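Long-range contacts in inactive dihydropteroate synthase 2 (Mycobacterium tuberculosis, PDB 2VP8), which seems to lack dihydropteroate synthase activity, binding the pterin substrate only very weakly, though it can probably bind the inhibitor dapsone: residues B[81-86]-B[121-126]; B[42-47]-B[289-294]; B[125-130]-B[147-152]; B[246-251]-B[284-289]. One frame throughout, in Å; residues are numbered along the deposited sequence.

Interaction 1. Residues B[81-86]-B[121-126]; sequences VIDVGG and SVDTWR
Asp83 and Ser121 face the interior of a TIM barrel, where the neighbouring parallel strands 81-85 and 119-123 approach to 4.5 Å between the axes of their short segments, inclined at 31°. Parallel bridges pair Asp83 with Ser121 and Val84 with Val122. The backbone evidence is a three-rung ladder: Ser121 N to Ile82 O (2.9 Å), Val84 N to Ser121 O (2.8 Å) and Asp123 N to Val84 O (2.8 Å), all nearly straight. Within the barrel, Ser121 OG donates to Asp83 OD1 at 2.7 Å, arriving at the anti lone pair of that oxygen, away from OD2. A chi1 of 68° tucks OG between the backbone N and carbonyl carbon of Ser121; from there it also reaches Val81 CG1 at 3.3 Å. Asn142 ND2 is a second donor to Asp83 OD1. The other oxygen, OD2, lies 4.0 Å from Asp123 OD2, the carboxylate planes only 25° apart; Arg287 NH2 salt-bridges both, which would offset their like charges. Val84 and Val122 point to the opposite face, toward helices 98-114 and 127-136. With valines outside and a carboxylate-serine pair within, near the C-terminal strand ends, this is the TIM-barrel layout whose mouth holds the pterin pocket in active dihydropteroate synthases.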
loop_
_atom_site.group_PDB
_atom_site.type_symbol
_atom_site.label_atom_id
_atom_site.label_comp_id
_atom_site.label_asym_id
_atom_site.label_seq_id
_atom_site.Cartn_x
_atom_site.Cartn_y
_atom_site.Cartn_z
ATOM N N VAL B 81 6.960 19.415 -4.586
ATOM C CA VAL B 81 6.631 20.221 -5.740
ATOM C C VAL B 81 5.234 20.789 -5.536
ATOM O O VAL B 81 4.353 20.099 -5.042
ATOM C CB VAL B 81 6.669 19.383 -7.033
ATOM C CG1 VAL B 81 6.289 20.224 -8.239
ATOM C CG2 VAL B 81 8.054 18.771 -7.243
ATOM N N ILE B 82 5.051 22.058 -5.885
ATOM C CA ILE B 82 3.728 22.637 -5.997
ATOM C C ILE B 82 3.434 22.731 -7.482
ATOM O O ILE B 82 4.135 23.414 -8.229
ATOM C CB ILE B 82 3.628 24.046 -5.337
ATOM C CG1 ILE B 82 4.122 24.017 -3.885
ATOM C CG2 ILE B 82 2.196 24.589 -5.407
ATOM C CD1 ILE B 82 3.306 23.139 -2.966
ATOM N N ASP B 83 2.399 22.025 -7.907
ATOM C CA ASP B 83 2.020 21.968 -9.306
ATOM C C ASP B 83 0.854 22.924 -9.541
ATOM O O ASP B 83 -0.282 22.628 -9.175
ATOM C CB ASP B 83 1.658 20.527 -9.678
ATOM C CG ASP B 83 1.357 20.358 -11.137
ATOM O OD1 ASP B 83 2.241 20.626 -11.983
ATOM O OD2 ASP B 83 0.226 19.936 -11.440
ATOM N N VAL B 84 1.153 24.074 -10.146
ATOM C CA VAL B 84 0.179 25.148 -10.322
ATOM C C VAL B 84 -0.626 24.963 -11.606
ATOM O O VAL B 84 -0.053 24.836 -12.687
ATOM C CB VAL B 84 0.871 26.533 -10.326
ATOM C CG1 VAL B 84 -0.141 27.634 -10.495
ATOM C CG2 VAL B 84 1.648 26.754 -9.042
ATOM N N GLY B 85 -1.951 24.947 -11.475
ATOM C CA GLY B 85 -2.859 24.801 -12.622
ATOM C C GLY B 85 -3.970 25.839 -12.656
ATOM O O GLY B 85 -3.980 26.782 -11.855
ATOM N N GLY B 86 -4.915 25.666 -13.576
ATOM C CA GLY B 86 -6.009 26.624 -13.744
ATOM C C GLY B 86 -7.387 25.982 -13.753
ATOM O O GLY B 86 -8.342 26.562 -14.300
ATOM N N SER B 121 6.132 23.599 -10.266
ATOM C CA SER B 121 5.834 23.118 -11.612
ATOM C C SER B 121 4.549 23.729 -12.145
ATOM O O SER B 121 3.645 24.091 -11.377
ATOM C CB SER B 121 5.766 21.593 -11.663
ATOM O OG SER B 121 4.658 21.098 -10.947
ATOM N N VAL B 122 4.476 23.860 -13.460
ATOM C CA VAL B 122 3.294 24.415 -14.093
ATOM C C VAL B 122 2.549 23.327 -14.868
ATOM O O VAL B 122 3.135 22.625 -15.698
ATOM C CB VAL B 122 3.634 25.673 -14.965
ATOM C CG1 VAL B 122 4.743 25.379 -15.967
ATOM C CG2 VAL B 122 2.392 26.222 -15.659
ATOM N N ASP B 123 1.263 23.179 -14.553
ATOM C CA ASP B 123 0.366 22.271 -15.271
ATOM C C ASP B 123 -0.198 22.920 -16.551
ATOM O O ASP B 123 -1.288 23.504 -16.544
ATOM C CB ASP B 123 -0.769 21.796 -14.349
ATOM C CG ASP B 123 -1.677 20.754 -15.011
ATOM O OD1 ASP B 123 -1.490 20.447 -16.206
ATOM O OD2 ASP B 123 -2.586 20.237 -14.330
ATOM N N THR B 124 0.554 22.810 -17.645
ATOM C CA THR B 124 0.137 23.367 -18.931
ATOM C C THR B 124 0.593 22.508 -20.103
ATOM O O THR B 124 1.633 21.854 -20.039
ATOM C CB THR B 124 0.634 24.821 -19.130
ATOM O OG1 THR B 124 0.149 25.326 -20.381
ATOM C CG2 THR B 124 2.157 24.895 -19.117
ATOM N N TRP B 125 -0.192 22.518 -21.173
ATOM C CA TRP B 125 0.166 21.810 -22.394
ATOM C C TRP B 125 0.611 22.776 -23.491
ATOM O O TRP B 125 1.146 22.353 -24.516
ATOM C CB TRP B 125 -1.005 20.955 -22.875
ATOM C CG TRP B 125 -2.258 21.733 -23.154
ATOM C CD1 TRP B 125 -3.214 22.099 -22.250
ATOM C CD2 TRP B 125 -2.695 22.235 -24.427
ATOM N NE1 TRP B 125 -4.217 22.799 -22.878
ATOM C CE2 TRP B 125 -3.925 22.896 -24.214
ATOM C CE3 TRP B 125 -2.167 22.190 -25.725
ATOM C CZ2 TRP B 125 -4.638 23.508 -25.251
ATOM C CZ3 TRP B 125 -2.878 22.801 -26.759
ATOM C CH2 TRP B 125 -4.100 23.452 -26.513
ATOM N N ARG B 126 0.403 24.071 -23.250
ATOM C CA ARG B 126 0.719 25.132 -24.214
ATOM C C ARG B 126 2.091 25.756 -23.961
ATOM O O ARG B 126 2.381 26.211 -22.855
ATOM C CB ARG B 126 -0.354 26.224 -24.183
ATOM C CG ARG B 126 -1.710 25.810 -24.730
ATOM C CD ARG B 126 -2.664 26.989 -24.735
ATOM N NE ARG B 126 -3.472 27.028 -25.955
ATOM C CZ ARG B 126 -4.796 26.897 -25.996
ATOM N NH1 ARG B 126 -5.488 26.723 -24.872
ATOM N NH2 ARG B 126 -5.431 26.948 -27.163
#

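Interaction 2. Residues B[42-47]-B[289-294]; sequences ALIMAI and HEVAAT
Val291, in the first turn of helix 291-306, fits its two methyl groups against strand 43-49, and this is the close-packed part of the contact. Its CG1 meets Ile44 CG2 at 3.9 Å, while CG2 reaches Ala46 CB at 3.7 Å. The fork is set by a chi1 of -179°, which places CG1 anti to the backbone N and CG2 beside it, each methyl thus meeting a different strand residue. Ile44 and Ala46 are two apart on the strand and both are buried. Deeper along the helix the fit is slacker, Thr294 CG2 standing 4.4 Å from Ile44 CG1.

Toward solvent the contact changes character. His289 is exposed, and Ile47 CD1 lies over one face of its imidazole, 3.9 Å from the ring centroid and 18° off the normal, a CH-pi arrangement; Ile47 CG2 comes less close, 4.1 Å from His289 NE2. The difference from the buried part is one of exposure, with a single isoleucine over a single ring.

Two local bonds hold the turn. Glu290, at the N-cap, accepts from Ala293 N through OE2 at 2.7 Å, met on the syn side but tilted out of the carboxylate plane, and Thr294 OG1 donates to the carbonyl oxygen of Glu290 at 3.2 Å. Ala293 also packs on Glu269 of the second subunit. Strand 285-288 runs beside strand 43-49, so the helix that follows it turns back over the outer face of the first barrel strand, as at the closure of a TIM barrel between its last and first beta-alpha units.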
loop_
_atom_site.group_PDB
_atom_site.type_symbol
_atom_site.label_atom_id
_atom_site.label_comp_id
_atom_site.label_asym_id
_atom_site.label_seq_id
_atom_site.Cartn_x
_atom_site.Cartn_y
_atom_site.Cartn_z
ATOM N N ALA B 42 10.060 9.034 -1.208
ATOM C CA ALA B 42 9.555 9.481 -2.492
ATOM C C ALA B 42 8.924 10.872 -2.342
ATOM O O ALA B 42 8.481 11.256 -1.251
ATOM C CB ALA B 42 8.553 8.491 -3.026
ATOM N N LEU B 43 8.888 11.622 -3.436
ATOM C CA LEU B 43 8.475 13.010 -3.382
ATOM C C LEU B 43 7.015 13.194 -3.680
ATOM O O LEU B 43 6.399 12.352 -4.331
ATOM C CB LEU B 43 9.284 13.850 -4.365
ATOM C CG LEU B 43 10.790 13.616 -4.369
ATOM C CD1 LEU B 43 11.414 14.421 -5.504
ATOM C CD2 LEU B 43 11.371 13.958 -3.001
ATOM N N ILE B 44 6.479 14.318 -3.210
ATOM C CA ILE B 44 5.075 14.677 -3.382
ATOM C C ILE B 44 4.930 15.947 -4.221
ATOM O O ILE B 44 5.511 16.990 -3.896
ATOM C CB ILE B 44 4.404 14.933 -2.026
ATOM C CG1 ILE B 44 4.573 13.724 -1.096
ATOM C CG2 ILE B 44 2.920 15.299 -2.224
ATOM C CD1 ILE B 44 4.329 14.041 0.369
ATOM N N MET B 45 4.155 15.845 -5.298
ATOM C CA MET B 45 3.753 16.991 -6.106
ATOM C C MET B 45 2.315 17.363 -5.726
ATOM O O MET B 45 1.390 16.579 -5.911
ATOM C CB MET B 45 3.865 16.653 -7.590
ATOM C CG MET B 45 3.368 17.724 -8.522
ATOM S SD MET B 45 3.308 17.179 -10.249
ATOM C CE MET B 45 4.911 17.740 -10.814
ATOM N N ALA B 46 2.146 18.557 -5.166
ATOM C CA ALA B 46 0.853 19.019 -4.689
ATOM C C ALA B 46 0.135 19.825 -5.766
ATOM O O ALA B 46 0.656 20.831 -6.242
ATOM C CB ALA B 46 1.049 19.854 -3.462
ATOM N N ILE B 47 -1.055 19.371 -6.149
ATOM C CA ILE B 47 -1.873 20.067 -7.136
ATOM C C ILE B 47 -2.540 21.294 -6.513
ATOM O O ILE B 47 -3.327 21.176 -5.578
ATOM C CB ILE B 47 -2.967 19.134 -7.720
ATOM C CG1 ILE B 47 -2.340 17.916 -8.395
ATOM C CG2 ILE B 47 -3.875 19.896 -8.689
ATOM C CD1 ILE B 47 -3.327 16.838 -8.781
ATOM N N HIS B 289 -3.695 15.656 -4.521
ATOM C CA HIS B 289 -4.383 16.796 -3.926
ATOM C C HIS B 289 -4.108 16.820 -2.421
ATOM O O HIS B 289 -3.724 17.855 -1.873
ATOM C CB HIS B 289 -5.883 16.700 -4.162
ATOM C CG HIS B 289 -6.281 16.815 -5.596
ATOM N ND1 HIS B 289 -6.366 15.724 -6.432
ATOM C CD2 HIS B 289 -6.629 17.890 -6.340
ATOM C CE1 HIS B 289 -6.747 16.122 -7.632
ATOM N NE2 HIS B 289 -6.916 17.432 -7.603
ATOM N N GLU B 290 -4.310 15.676 -1.766
ATOM C CA GLU B 290 -4.092 15.541 -0.331
ATOM C C GLU B 290 -2.656 15.134 -0.087
ATOM O O GLU B 290 -2.264 13.978 -0.342
ATOM C CB GLU B 290 -5.034 14.495 0.281
ATOM C CG GLU B 290 -5.695 14.927 1.608
ATOM C CD GLU B 290 -4.729 14.990 2.807
ATOM O OE1 GLU B 290 -4.526 16.099 3.364
ATOM O OE2 GLU B 290 -4.185 13.937 3.198
ATOM N N VAL B 291 -1.882 16.087 0.421
ATOM C CA VAL B 291 -0.450 15.900 0.646
ATOM C C VAL B 291 -0.144 15.014 1.854
ATOM O O VAL B 291 0.649 14.092 1.746
ATOM C CB VAL B 291 0.264 17.264 0.793
ATOM C CG1 VAL B 291 1.757 17.070 0.996
ATOM C CG2 VAL B 291 0.001 18.124 -0.423
ATOM N N ALA B 292 -0.782 15.297 2.992
ATOM C CA ALA B 292 -0.499 14.598 4.248
ATOM C C ALA B 292 -0.712 13.064 4.218
ATOM O O ALA B 292 0.145 12.313 4.690
ATOM C CB ALA B 292 -1.264 15.239 5.395
ATOM N N ALA B 293 -1.839 12.602 3.672
ATOM C CA ALA B 293 -2.135 11.166 3.633
ATOM C C ALA B 293 -1.067 10.454 2.830
ATOM O O ALA B 293 -0.593 9.379 3.204
ATOM C CB ALA B 293 -3.512 10.895 3.048
ATOM N N THR B 294 -0.676 11.079 1.726
ATOM C CA THR B 294 0.355 10.525 0.864
ATOM C C THR B 294 1.699 10.556 1.578
ATOM O O THR B 294 2.432 9.560 1.562
ATOM C CB THR B 294 0.416 11.269 -0.469
ATOM O OG1 THR B 294 -0.871 11.188 -1.097
ATOM C CG2 THR B 294 1.460 10.653 -1.384
#

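Interaction 3. Residues B[125-130]-B[147-152]; sequences WRAQVA and GVDPAM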
loop_
_atom_site.group_PDB
_atom_site.type_symbol
_atom_site.label_atom_id
_atom_site.label_comp_id
_atom_site.label_asym_id
_atom_site.label_seq_id
_atom_site.Cartn_x
_atom_site.Cartn_y
_atom_site.Cartn_z
ATOM N N TRP B 125 -0.192 22.518 -21.173
ATOM C CA TRP B 125 0.166 21.810 -22.394
ATOM C C TRP B 125 0.611 22.776 -23.491
ATOM O O TRP B 125 1.146 22.353 -24.516
ATOM C CB TRP B 125 -1.005 20.955 -22.875
ATOM C CG TRP B 125 -2.258 21.733 -23.154
ATOM C CD1 TRP B 125 -3.214 22.099 -22.250
ATOM C CD2 TRP B 125 -2.695 22.235 -24.427
ATOM N NE1 TRP B 125 -4.217 22.799 -22.878
ATOM C CE2 TRP B 125 -3.925 22.896 -24.214
ATOM C CE3 TRP B 125 -2.167 22.190 -25.725
ATOM C CZ2 TRP B 125 -4.638 23.508 -25.251
ATOM C CZ3 TRP B 125 -2.878 22.801 -26.759
ATOM C CH2 TRP B 125 -4.100 23.452 -26.513
ATOM N N ARG B 126 0.403 24.071 -23.250
ATOM C CA ARG B 126 0.719 25.132 -24.214
ATOM C C ARG B 126 2.091 25.756 -23.961
ATOM O O ARG B 126 2.381 26.211 -22.855
ATOM C CB ARG B 126 -0.354 26.224 -24.183
ATOM C CG ARG B 126 -1.710 25.810 -24.730
ATOM C CD ARG B 126 -2.664 26.989 -24.735
ATOM N NE ARG B 126 -3.472 27.028 -25.955
ATOM C CZ ARG B 126 -4.796 26.897 -25.996
ATOM N NH1 ARG B 126 -5.488 26.723 -24.872
ATOM N NH2 ARG B 126 -5.431 26.948 -27.163
ATOM N N ALA B 127 2.922 25.779 -25.000
ATOM C CA ALA B 127 4.294 26.294 -24.918
ATOM C C ALA B 127 4.382 27.775 -24.526
ATOM O O ALA B 127 5.267 28.166 -23.762
ATOM C CB ALA B 127 5.023 26.049 -26.233
ATOM N N GLN B 128 3.470 28.587 -25.059
ATOM C CA GLN B 128 3.394 30.007 -24.722
ATOM C C GLN B 128 3.137 30.189 -23.222
ATOM O O GLN B 128 3.732 31.057 -22.580
ATOM C CB GLN B 128 2.299 30.709 -25.542
ATOM C CG GLN B 128 2.528 30.730 -27.056
ATOM C CD GLN B 128 1.569 31.665 -27.792
ATOM O OE1 GLN B 128 0.688 32.277 -27.185
ATOM N NE2 GLN B 128 1.743 31.780 -29.109
ATOM N N VAL B 129 2.259 29.349 -22.676
ATOM C CA VAL B 129 1.901 29.394 -21.260
ATOM C C VAL B 129 3.082 28.972 -20.384
ATOM O O VAL B 129 3.370 29.612 -19.373
ATOM C CB VAL B 129 0.659 28.525 -20.959
ATOM C CG1 VAL B 129 0.248 28.661 -19.512
ATOM C CG2 VAL B 129 -0.500 28.923 -21.851
ATOM N N ALA B 130 3.763 27.906 -20.789
ATOM C CA ALA B 130 4.944 27.421 -20.083
ATOM C C ALA B 130 6.077 28.437 -20.095
ATOM O O ALA B 130 6.820 28.550 -19.118
ATOM C CB ALA B 130 5.415 26.107 -20.674
ATOM N N GLY B 147 2.525 16.086 -25.180
ATOM C CA GLY B 147 3.386 16.683 -26.190
ATOM C C GLY B 147 2.608 17.155 -27.398
ATOM O O GLY B 147 3.110 17.110 -28.521
ATOM N N VAL B 148 1.379 17.612 -27.163
ATOM C CA VAL B 148 0.537 18.180 -28.210
ATOM C C VAL B 148 1.226 19.391 -28.846
ATOM O O VAL B 148 1.042 19.671 -30.033
ATOM C CB VAL B 148 -0.862 18.572 -27.668
ATOM C CG1 VAL B 148 -1.779 19.058 -28.800
ATOM C CG2 VAL B 148 -1.501 17.394 -26.941
ATOM N N ASP B 149 2.026 20.093 -28.048
ATOM C CA ASP B 149 2.828 21.203 -28.537
ATOM C C ASP B 149 4.277 20.747 -28.725
ATOM O O ASP B 149 4.985 20.524 -27.746
ATOM C CB ASP B 149 2.752 22.390 -27.572
ATOM C CG ASP B 149 2.953 23.727 -28.266
ATOM O OD1 ASP B 149 3.828 23.826 -29.154
ATOM O OD2 ASP B 149 2.231 24.686 -27.916
ATOM N N PRO B 150 4.721 20.602 -29.990
ATOM C CA PRO B 150 6.097 20.171 -30.275
ATOM C C PRO B 150 7.162 21.168 -29.792
ATOM O O PRO B 150 8.312 20.784 -29.573
ATOM C CB PRO B 150 6.121 20.055 -31.802
ATOM C CG PRO B 150 5.010 20.924 -32.274
ATOM C CD PRO B 150 3.952 20.834 -31.229
ATOM N N ALA B 151 6.769 22.428 -29.618
ATOM C CA ALA B 151 7.677 23.479 -29.163
ATOM C C ALA B 151 8.012 23.384 -27.671
ATOM O O ALA B 151 8.924 24.065 -27.197
ATOM C CB ALA B 151 7.095 24.853 -29.487
ATOM N N MET B 152 7.279 22.543 -26.940
ATOM C CA MET B 152 7.408 22.452 -25.482
ATOM C C MET B 152 8.818 22.109 -24.960
ATOM O O MET B 152 9.308 22.793 -24.061
ATOM C CB MET B 152 6.348 21.510 -24.890
ATOM C CG MET B 152 6.251 21.555 -23.368
ATOM S SD MET B 152 5.790 23.175 -22.713
ATOM C CE MET B 152 4.012 23.096 -22.853
#
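Met152 and Ala130 form the apolar centre, the sulfur SD resting 3.6 Å from Ala130 CB. Bends at chi2 (61°) and chi3 (84°) fold the Met152 side chain so that its methyl CE returns against the start of helix 127-136, where it lies 3.4 Å from Trp125 O and 3.5 Å from Arg126 C. Ile141 of strand 140-142 touches both Met152 and Ala130, placing this centre against the sheet. One turn nearer the helix start, Ala127 CB meets Ala151 CB at 4.0 Å.

The two segments belong to successive beta-alpha units of the TIM barrel: 125-130 begins the helix that follows strand 119-123, whereas the loop residues 147-152 lead from strand 140-142 into helix 152-159. Arg126 occupies the N-cap position of the first helix.

Farther out, Trp125 CE3 approaches Val148 CB obliquely at 4.3 Å. Within 125-130, Arg126 CG sits over the centre of the indole.

At the polar edge Asp149 serves both helix starts. Its OD2 accepts from Ala127 N at 3.2 Å; the N-H points almost straight at the oxygen (170°), which it meets from well above the carboxylate plane. Its OD1 takes Ala151 N at 3.3 Å, an Asx turn superposed on the type I turn from Asp149 to Met152. The positive end of helix 127-136 would be expected to favour a charged carboxylate here.

Interaction 4. Residues B[246-251]-B[284-289]; sequences VLMALS and RMFRVH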
loop_
_atom_site.group_PDB
_atom_site.type_symbol
_atom_site.label_atom_id
_atom_site.label_comp_id
_atom_site.label_asym_id
_atom_site.label_seq_id
_atom_site.Cartn_x
_atom_site.Cartn_y
_atom_site.Cartn_z
ATOM N N VAL B 246 10.227 8.297 -11.972
ATOM C CA VAL B 246 8.853 8.007 -12.348
ATOM C C VAL B 246 7.880 8.832 -11.509
ATOM O O VAL B 246 7.974 8.879 -10.270
ATOM C CB VAL B 246 8.551 6.489 -12.265
ATOM C CG1 VAL B 246 7.055 6.207 -12.358
ATOM C CG2 VAL B 246 9.316 5.730 -13.363
ATOM N N LEU B 247 6.972 9.503 -12.218
ATOM C CA LEU B 247 5.894 10.257 -11.614
ATOM C C LEU B 247 4.610 9.452 -11.708
ATOM O O LEU B 247 4.255 8.948 -12.773
ATOM C CB LEU B 247 5.729 11.620 -12.308
ATOM C CG LEU B 247 4.541 12.508 -11.889
ATOM C CD1 LEU B 247 4.546 12.829 -10.402
ATOM C CD2 LEU B 247 4.492 13.791 -12.686
ATOM N N MET B 248 3.912 9.336 -10.587
ATOM C CA MET B 248 2.616 8.690 -10.576
ATOM C C MET B 248 1.505 9.701 -10.338
ATOM O O MET B 248 1.652 10.628 -9.540
ATOM C CB MET B 248 2.561 7.584 -9.519
ATOM C CG MET B 248 3.637 6.498 -9.650
ATOM S SD MET B 248 3.543 5.526 -11.163
ATOM C CE MET B 248 2.053 4.575 -10.893
ATOM N N ALA B 249 0.402 9.508 -11.057
ATOM C CA ALA B 249 -0.821 10.283 -10.884
ATOM C C ALA B 249 -1.963 9.336 -10.495
ATOM O O ALA B 249 -2.865 9.060 -11.299
ATOM C CB ALA B 249 -1.152 11.040 -12.163
ATOM N N LEU B 250 -1.908 8.842 -9.257
ATOM C CA LEU B 250 -2.837 7.811 -8.764
ATOM C C LEU B 250 -4.179 8.345 -8.270
ATOM O O LEU B 250 -5.108 7.567 -8.039
ATOM C CB LEU B 250 -2.185 7.022 -7.628
ATOM C CG LEU B 250 -1.399 5.732 -7.842
ATOM C CD1 LEU B 250 -0.899 5.546 -9.264
ATOM C CD2 LEU B 250 -0.234 5.760 -6.883
ATOM N N SER B 251 -4.274 9.664 -8.120
ATOM C CA SER B 251 -5.408 10.319 -7.456
ATOM C C SER B 251 -6.794 10.055 -8.085
ATOM O O SER B 251 -6.897 9.559 -9.212
ATOM C CB SER B 251 -5.141 11.821 -7.354
ATOM O OG SER B 251 -5.825 12.381 -6.253
ATOM N N ARG B 284 9.521 7.839 -8.085
ATOM C CA ARG B 284 10.179 8.955 -7.409
ATOM C C ARG B 284 9.198 10.007 -6.867
ATOM O O ARG B 284 9.435 10.604 -5.808
ATOM C CB ARG B 284 11.237 9.592 -8.316
ATOM C CG ARG B 284 11.933 10.817 -7.728
ATOM C CD ARG B 284 13.205 10.499 -6.928
ATOM N NE ARG B 284 13.891 11.724 -6.486
ATOM C CZ ARG B 284 14.691 12.480 -7.251
ATOM N NH1 ARG B 284 14.934 12.162 -8.526
ATOM N NH2 ARG B 284 15.265 13.567 -6.741
ATOM N N MET B 285 8.098 10.227 -7.589
ATOM C CA MET B 285 7.201 11.336 -7.279
ATOM C C MET B 285 5.731 10.954 -7.412
ATOM O O MET B 285 5.379 10.080 -8.206
ATOM C CB MET B 285 7.517 12.534 -8.176
ATOM C CG MET B 285 6.946 13.841 -7.696
ATOM S SD MET B 285 7.814 15.264 -8.385
ATOM C CE MET B 285 6.947 15.395 -9.923
ATOM N N PHE B 286 4.884 11.627 -6.633
ATOM C CA PHE B 286 3.457 11.368 -6.631
ATOM C C PHE B 286 2.667 12.666 -6.692
ATOM O O PHE B 286 2.820 13.550 -5.839
ATOM C CB PHE B 286 3.066 10.562 -5.391
ATOM C CG PHE B 286 3.536 9.141 -5.425
ATOM C CD1 PHE B 286 4.770 8.794 -4.903
ATOM C CD2 PHE B 286 2.744 8.151 -5.987
ATOM C CE1 PHE B 286 5.227 7.487 -4.951
ATOM C CE2 PHE B 286 3.183 6.832 -6.029
ATOM C CZ PHE B 286 4.434 6.502 -5.509
ATOM N N ARG B 287 1.822 12.773 -7.711
ATOM C CA ARG B 287 0.962 13.935 -7.890
ATOM C C ARG B 287 -0.356 13.727 -7.155
ATOM O O ARG B 287 -1.120 12.818 -7.481
ATOM C CB ARG B 287 0.709 14.172 -9.379
ATOM C CG ARG B 287 0.201 15.553 -9.708
ATOM C CD ARG B 287 0.112 15.703 -11.202
ATOM N NE ARG B 287 -0.317 17.040 -11.591
ATOM C CZ ARG B 287 -1.455 17.303 -12.220
ATOM N NH1 ARG B 287 -2.277 16.316 -12.547
ATOM N NH2 ARG B 287 -1.761 18.552 -12.536
ATOM N N VAL B 288 -0.617 14.580 -6.173
ATOM C CA VAL B 288 -1.761 14.420 -5.287
ATOM C C VAL B 288 -2.452 15.744 -4.993
ATOM O O VAL B 288 -1.877 16.817 -5.193
ATOM C CB VAL B 288 -1.362 13.746 -3.931
ATOM C CG1 VAL B 288 -0.643 12.444 -4.160
ATOM C CG2 VAL B 288 -0.497 14.656 -3.106
ATOM N N HIS B 289 -3.695 15.656 -4.521
ATOM C CA HIS B 289 -4.383 16.796 -3.926
ATOM C C HIS B 289 -4.108 16.820 -2.421
ATOM O O HIS B 289 -3.724 17.855 -1.873
ATOM C CB HIS B 289 -5.883 16.700 -4.162
ATOM C CG HIS B 289 -6.281 16.815 -5.596
ATOM N ND1 HIS B 289 -6.366 15.724 -6.432
ATOM C CD2 HIS B 289 -6.629 17.890 -6.340
ATOM C CE1 HIS B 289 -6.747 16.122 -7.632
ATOM N NE2 HIS B 289 -6.916 17.432 -7.603
HETATM O O HOH W 1 -0.616 9.922 -7.096
#
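Arg287 N donates to Met248 O at 2.8 Å, nearly linear at N-H and nearly along the C=O axis. One rung earlier, Met248 N reaches Met285 O at 2.9 Å, and before that Val246 O is shared by two successive donors, Arg284 N at 2.9 Å and Met285 N. These rungs join strands 247-248 and 285-288 in parallel, with Leu247 opposite Met285 and Met248 opposite Phe286. Past Ala249 the strands part and a water takes over: it accepts from Leu250 N at 2.7 Å and donates to Arg287 O, with a weaker bond to Met248 O. Farther on, Ser251 OG meets ND1 of His289 at the ring edge and in its plane, a weak hydrogen bond of 3.4 Å.

Packing differs on the two faces. Inside the barrel Leu247 CD1 crosses onto Met285 CE at 3.5 Å. On the face toward helix 267-280, Met248 and Phe286 lie side by side, with Met248 CB 3.6 Å from Phe286 CD2. Leu250 CD2 comes to the edge of the same ring, 3.7 Å from CE2.

The extended Arg287 side chain leads away toward the acidic pair of strands 81-85 and 119-123, beside His220, thought from relatives to be characteristic of family members without synthase activity. Direct backbone bonds thus fix the strand that presents this arginine, while a water links the backbones where direct pairing has ended.

Overall arrangement
From the N terminus, interaction 2 opens first, at 42-47, and is the last to close, at 289-294; its long loop encloses the other three and brings the first barrel strand to the final helix. Within it, interaction 1 joins two adjacent strands, 81-85 and 119-123, and interaction 3 begins on the stretch where interaction 1 ends, sharing Trp125 and Arg126, before closing at the next helix start. Interaction 4 follows in series and ties the last two strands together. His289 belongs to both interactions 2 and 4, and Arg287 of interaction 4 reaches across the barrel to interaction 1. Interactions 2 and 3 lie on opposite sides of the chain's centre, their own centres about 25 Å apart.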